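Beta-N-acetylhexosaminidase (Thermotoga neapolitana, PDB 5BZA) probably hydrolyses terminal non-reducing N-acetyl-D-hexosamine residues from N-acetyl-beta-D-hexosaminides, as a glycoside hydrolase of family 3. Local coordinates at residues B[329-340]-B[457-467]. Sequence-based numbering, arbitrary orientation.
Sequences AERAIECTRMRK and KSFQHLLGRCS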
loop_
_atom_site.group_PDB
_atom_site.type_symbol
_atom_site.label_atom_id
_atom_site.label_comp_id
_atom_site.label_asym_id
_atom_site.label_seq_id
_atom_site.Cartn_x
_atom_site.Cartn_y
_atom_site.Cartn_z
ATOM N N ALA B 329 -3.136 11.373 -15.040
ATOM C CA ALA B 329 -4.585 11.482 -15.016
ATOM C C ALA B 329 -4.927 12.816 -15.627
ATOM O O ALA B 329 -5.863 12.930 -16.442
ATOM C CB ALA B 329 -5.135 11.355 -13.596
ATOM N N GLU B 330 -4.103 13.813 -15.316
ATOM C CA GLU B 330 -4.360 15.170 -15.795
ATOM C C GLU B 330 -4.231 15.240 -17.334
ATOM O O GLU B 330 -5.024 15.889 -17.998
ATOM C CB GLU B 330 -3.434 16.171 -15.072
ATOM C CG GLU B 330 -3.504 17.601 -15.571
ATOM C CD GLU B 330 -2.932 18.679 -14.599
ATOM O OE1 GLU B 330 -2.600 18.438 -13.383
ATOM O OE2 GLU B 330 -2.802 19.822 -15.091
ATOM N N ARG B 331 -3.239 14.569 -17.897
ATOM C CA ARG B 331 -2.913 14.801 -19.292
ATOM C C ARG B 331 -3.805 13.940 -20.243
ATOM O O ARG B 331 -3.932 14.217 -21.424
ATOM C CB ARG B 331 -1.409 14.539 -19.458
ATOM C CG ARG B 331 -0.610 15.756 -19.031
ATOM C CD ARG B 331 0.752 15.465 -18.460
ATOM N NE ARG B 331 1.817 15.457 -19.433
ATOM C CZ ARG B 331 2.981 16.084 -19.301
ATOM N NH1 ARG B 331 3.257 16.788 -18.216
ATOM N NH2 ARG B 331 3.877 15.996 -20.269
ATOM N N ALA B 332 -4.489 12.936 -19.694
ATOM C CA ALA B 332 -5.320 12.070 -20.513
ATOM C C ALA B 332 -6.754 12.572 -20.628
ATOM O O ALA B 332 -7.638 11.874 -21.169
ATOM C CB ALA B 332 -5.314 10.669 -19.962
ATOM N N ILE B 333 -6.997 13.801 -20.198
ATOM C CA ILE B 333 -8.365 14.279 -20.236
ATOM C C ILE B 333 -8.612 15.138 -21.467
ATOM O O ILE B 333 -7.806 15.987 -21.836
ATOM C CB ILE B 333 -8.710 15.034 -18.922
ATOM C CG1 ILE B 333 -9.259 13.999 -17.948
ATOM C CG2 ILE B 333 -9.720 16.161 -19.153
ATOM C CD1 ILE B 333 -9.098 14.356 -16.647
ATOM N N GLU B 334 -9.717 14.853 -22.139
ATOM C CA GLU B 334 -10.115 15.622 -23.306
ATOM C C GLU B 334 -11.499 16.195 -23.065
ATOM O O GLU B 334 -12.347 15.546 -22.422
ATOM C CB GLU B 334 -10.106 14.752 -24.561
ATOM C CG GLU B 334 -8.882 13.880 -24.712
ATOM C CD GLU B 334 -8.870 13.157 -26.063
ATOM O OE1 GLU B 334 -9.745 13.483 -26.912
ATOM O OE2 GLU B 334 -8.006 12.264 -26.272
ATOM N N CYS B 335 -11.697 17.441 -23.479
ATOM C CA CYS B 335 -13.014 18.055 -23.359
ATOM C C CYS B 335 -13.340 18.941 -24.549
ATOM O O CYS B 335 -12.469 19.674 -25.030
ATOM C CB CYS B 335 -13.127 18.868 -22.082
ATOM S SG CYS B 335 -11.948 20.184 -22.033
ATOM N N THR B 336 -14.604 18.896 -24.978
ATOM C CA THR B 336 -15.193 19.937 -25.838
ATOM C C THR B 336 -15.313 21.261 -25.051
ATOM O O THR B 336 -15.242 21.270 -23.801
ATOM C CB THR B 336 -16.601 19.517 -26.342
ATOM O OG1 THR B 336 -17.482 19.328 -25.217
ATOM C CG2 THR B 336 -16.528 18.217 -27.124
ATOM N N ARG B 337 -15.503 22.380 -25.753
ATOM C CA ARG B 337 -15.623 23.668 -25.051
ATOM C C ARG B 337 -16.925 23.794 -24.216
ATOM O O ARG B 337 -18.033 23.484 -24.687
ATOM C CB ARG B 337 -15.500 24.840 -26.032
ATOM C CG ARG B 337 -15.731 26.164 -25.346
ATOM C CD ARG B 337 -14.553 26.354 -24.365
ATOM N NE ARG B 337 -14.254 27.726 -23.948
ATOM C CZ ARG B 337 -13.125 28.071 -23.331
ATOM N NH1 ARG B 337 -12.199 27.147 -23.091
ATOM N NH2 ARG B 337 -12.907 29.331 -22.969
ATOM N N MET B 338 -16.769 24.277 -22.984
ATOM C CA MET B 338 -17.857 24.373 -22.011
ATOM C C MET B 338 -18.248 25.798 -21.624
ATOM O O MET B 338 -17.395 26.684 -21.513
ATOM C CB MET B 338 -17.459 23.625 -20.750
ATOM C CG MET B 338 -16.941 22.222 -21.032
ATOM S SD MET B 338 -18.258 21.122 -21.552
ATOM C CE MET B 338 -17.341 19.600 -21.735
ATOM N N ARG B 339 -19.544 26.020 -21.445
ATOM C CA ARG B 339 -20.025 27.329 -21.019
ATOM C C ARG B 339 -19.805 27.511 -19.508
ATOM O O ARG B 339 -20.490 26.890 -18.682
ATOM C CB ARG B 339 -21.498 27.490 -21.378
ATOM C CG ARG B 339 -21.748 27.628 -22.867
ATOM C CD ARG B 339 -23.242 27.638 -23.142
ATOM N NE ARG B 339 -23.819 26.333 -22.812
ATOM C CZ ARG B 339 -25.122 26.072 -22.735
ATOM N NH1 ARG B 339 -26.015 27.042 -22.927
ATOM N NH2 ARG B 339 -25.534 24.847 -22.426
ATOM N N LYS B 340 -18.837 28.371 -19.184
ATOM C CA LYS B 340 -18.411 28.715 -17.819
ATOM C C LYS B 340 -19.614 29.005 -16.905
ATOM O O LYS B 340 -19.744 28.462 -15.791
ATOM C CB LYS B 340 -17.468 29.928 -17.921
ATOM C CG LYS B 340 -17.115 30.715 -16.652
ATOM C CD LYS B 340 -16.341 29.917 -15.590
ATOM C CE LYS B 340 -15.705 30.883 -14.596
ATOM N NZ LYS B 340 -16.619 32.035 -14.264
ATOM N N LYS B 457 -9.589 14.988 -11.821
ATOM C CA LYS B 457 -8.923 15.834 -12.800
ATOM C C LYS B 457 -9.900 16.349 -13.865
ATOM O O LYS B 457 -9.745 17.469 -14.369
ATOM C CB LYS B 457 -7.771 15.087 -13.470
ATOM C CG LYS B 457 -6.547 14.975 -12.588
ATOM C CD LYS B 457 -6.016 16.368 -12.220
ATOM C CE LYS B 457 -4.984 16.322 -11.103
ATOM N NZ LYS B 457 -4.373 17.654 -10.862
ATOM N N SER B 458 -10.931 15.562 -14.179
ATOM C CA SER B 458 -11.899 15.996 -15.196
ATOM C C SER B 458 -12.705 17.180 -14.637
ATOM O O SER B 458 -12.959 18.150 -15.371
ATOM C CB SER B 458 -12.789 14.830 -15.656
ATOM O OG SER B 458 -13.922 14.610 -14.831
ATOM N N PHE B 459 -13.042 17.147 -13.340
ATOM C CA PHE B 459 -13.745 18.288 -12.749
ATOM C C PHE B 459 -12.836 19.513 -12.758
ATOM O O PHE B 459 -13.279 20.640 -13.065
ATOM C CB PHE B 459 -14.243 17.976 -11.335
ATOM C CG PHE B 459 -15.244 16.866 -11.288
ATOM C CD1 PHE B 459 -16.175 16.708 -12.313
ATOM C CD2 PHE B 459 -15.250 15.963 -10.247
ATOM C CE1 PHE B 459 -17.084 15.685 -12.289
ATOM C CE2 PHE B 459 -16.172 14.929 -10.205
ATOM C CZ PHE B 459 -17.095 14.790 -11.227
ATOM N N GLN B 460 -11.562 19.304 -12.437
ATOM C CA GLN B 460 -10.609 20.421 -12.446
ATOM C C GLN B 460 -10.506 21.079 -13.814
ATOM O O GLN B 460 -10.505 22.324 -13.941
ATOM C CB GLN B 460 -9.219 19.958 -12.017
ATOM C CG GLN B 460 -8.998 19.892 -10.509
ATOM C CD GLN B 460 -7.531 19.700 -10.149
ATOM O OE1 GLN B 460 -6.767 19.101 -10.911
ATOM N NE2 GLN B 460 -7.127 20.217 -8.975
ATOM N N HIS B 461 -10.442 20.235 -14.838
ATOM C CA HIS B 461 -10.281 20.703 -16.208
ATOM C C HIS B 461 -11.528 21.428 -16.657
ATOM O O HIS B 461 -11.464 22.462 -17.309
ATOM C CB HIS B 461 -9.954 19.539 -17.142
ATOM C CG HIS B 461 -8.485 19.387 -17.388
ATOM N ND1 HIS B 461 -7.796 20.172 -18.289
ATOM C CD2 HIS B 461 -7.568 18.555 -16.841
ATOM C CE1 HIS B 461 -6.515 19.850 -18.263
ATOM N NE2 HIS B 461 -6.351 18.864 -17.399
ATOM N N LEU B 462 -12.660 20.870 -16.263
ATOM C CA LEU B 462 -13.951 21.432 -16.564
ATOM C C LEU B 462 -14.030 22.847 -16.062
ATOM O O LEU B 462 -14.349 23.761 -16.831
ATOM C CB LEU B 462 -15.046 20.584 -15.929
ATOM C CG LEU B 462 -16.488 20.896 -16.300
ATOM C CD1 LEU B 462 -16.620 20.782 -17.820
ATOM C CD2 LEU B 462 -17.431 19.912 -15.611
ATOM N N LEU B 463 -13.706 23.037 -14.778
ATOM C CA LEU B 463 -13.712 24.377 -14.180
ATOM C C LEU B 463 -12.524 25.230 -14.631
ATOM O O LEU B 463 -12.599 26.457 -14.638
ATOM C CB LEU B 463 -13.736 24.269 -12.658
ATOM C CG LEU B 463 -15.060 23.686 -12.142
ATOM C CD1 LEU B 463 -15.028 23.368 -10.650
ATOM C CD2 LEU B 463 -16.187 24.660 -12.445
ATOM N N GLY B 464 -11.460 24.580 -15.099
ATOM C CA GLY B 464 -10.265 25.294 -15.508
ATOM C C GLY B 464 -10.160 25.503 -17.011
ATOM O O GLY B 464 -10.737 26.436 -17.586
ATOM N N ARG B 465 -9.419 24.613 -17.651
ATOM C CA ARG B 465 -9.017 24.794 -19.036
ATOM C C ARG B 465 -10.176 24.645 -20.075
ATOM O O ARG B 465 -10.191 25.333 -21.101
ATOM C CB ARG B 465 -7.868 23.814 -19.332
ATOM C CG ARG B 465 -7.942 23.195 -20.701
ATOM C CD ARG B 465 -7.033 21.995 -20.877
ATOM N NE ARG B 465 -7.239 21.396 -22.199
ATOM C CZ ARG B 465 -8.028 20.347 -22.421
ATOM N NH1 ARG B 465 -8.680 19.789 -21.407
ATOM N NH2 ARG B 465 -8.166 19.850 -23.650
ATOM N N CYS B 466 -11.164 23.800 -19.793
ATOM C CA CYS B 466 -12.318 23.638 -20.691
ATOM C C CYS B 466 -13.254 24.870 -20.758
ATOM O O CYS B 466 -14.262 24.830 -21.479
ATOM C CB CYS B 466 -13.150 22.412 -20.277
ATOM S SG CYS B 466 -12.236 20.876 -20.114
ATOM N N SER B 467 -12.939 25.930 -19.999
ATOM C CA SER B 467 -13.723 27.185 -19.985
ATOM C C SER B 467 -12.906 28.426 -19.557
ATOM O O SER B 467 -13.434 29.547 -19.449
ATOM C CB SER B 467 -14.948 27.042 -19.068
ATOM O OG SER B 467 -14.585 26.764 -17.723
#
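The side chain of K457 runs past E330 at the end of helix 323-331, crossing it obliquely. K457 CB meets I333 CD1 at 3.5 Å, CG passes over the backbone of E330 and touches A329 CB, and CD packs on E330 CB. A bend at chi2 (-60°) carries the chain past E330 CA and CB, and K457 NZ then forms a salt bridge with E330 OE1 at 3.2 Å, reached from above the carboxylate plane. K457 NZ also donates to Q460 OE1 at 2.8 Å and pairs with D47, so it has three partners, E330, Q460 and D47. E330, which binds zinc in a crystal structure of this enzyme although no zinc is modelled on it here, also lays its CG against H461 NE2. H461 NE2 makes a weak hydrogen bond to E330 O, and a cadmium ion is bound beside H461. I333 packs CD1 against the backbone of K457 and S458, and CG2 against CB and CG of H461.

Further along, C335 and C466 form a disulfide, with R465 NH1 3.4 Å from C335 SG. Past it, M338 N donates to C466 O at 3.0 Å. M338 CG packs on L462 CD1 at 3.5 Å. R337 spreads one guanidinium face over S467 CA. The disulfide thus ties the chain's extreme C-terminal turn to short strand 334-335, the edge of the mixed sheet. That strand pairs antiparallel with 443-446, and helix 452-463 packs S458 and L462 onto strand 425-429.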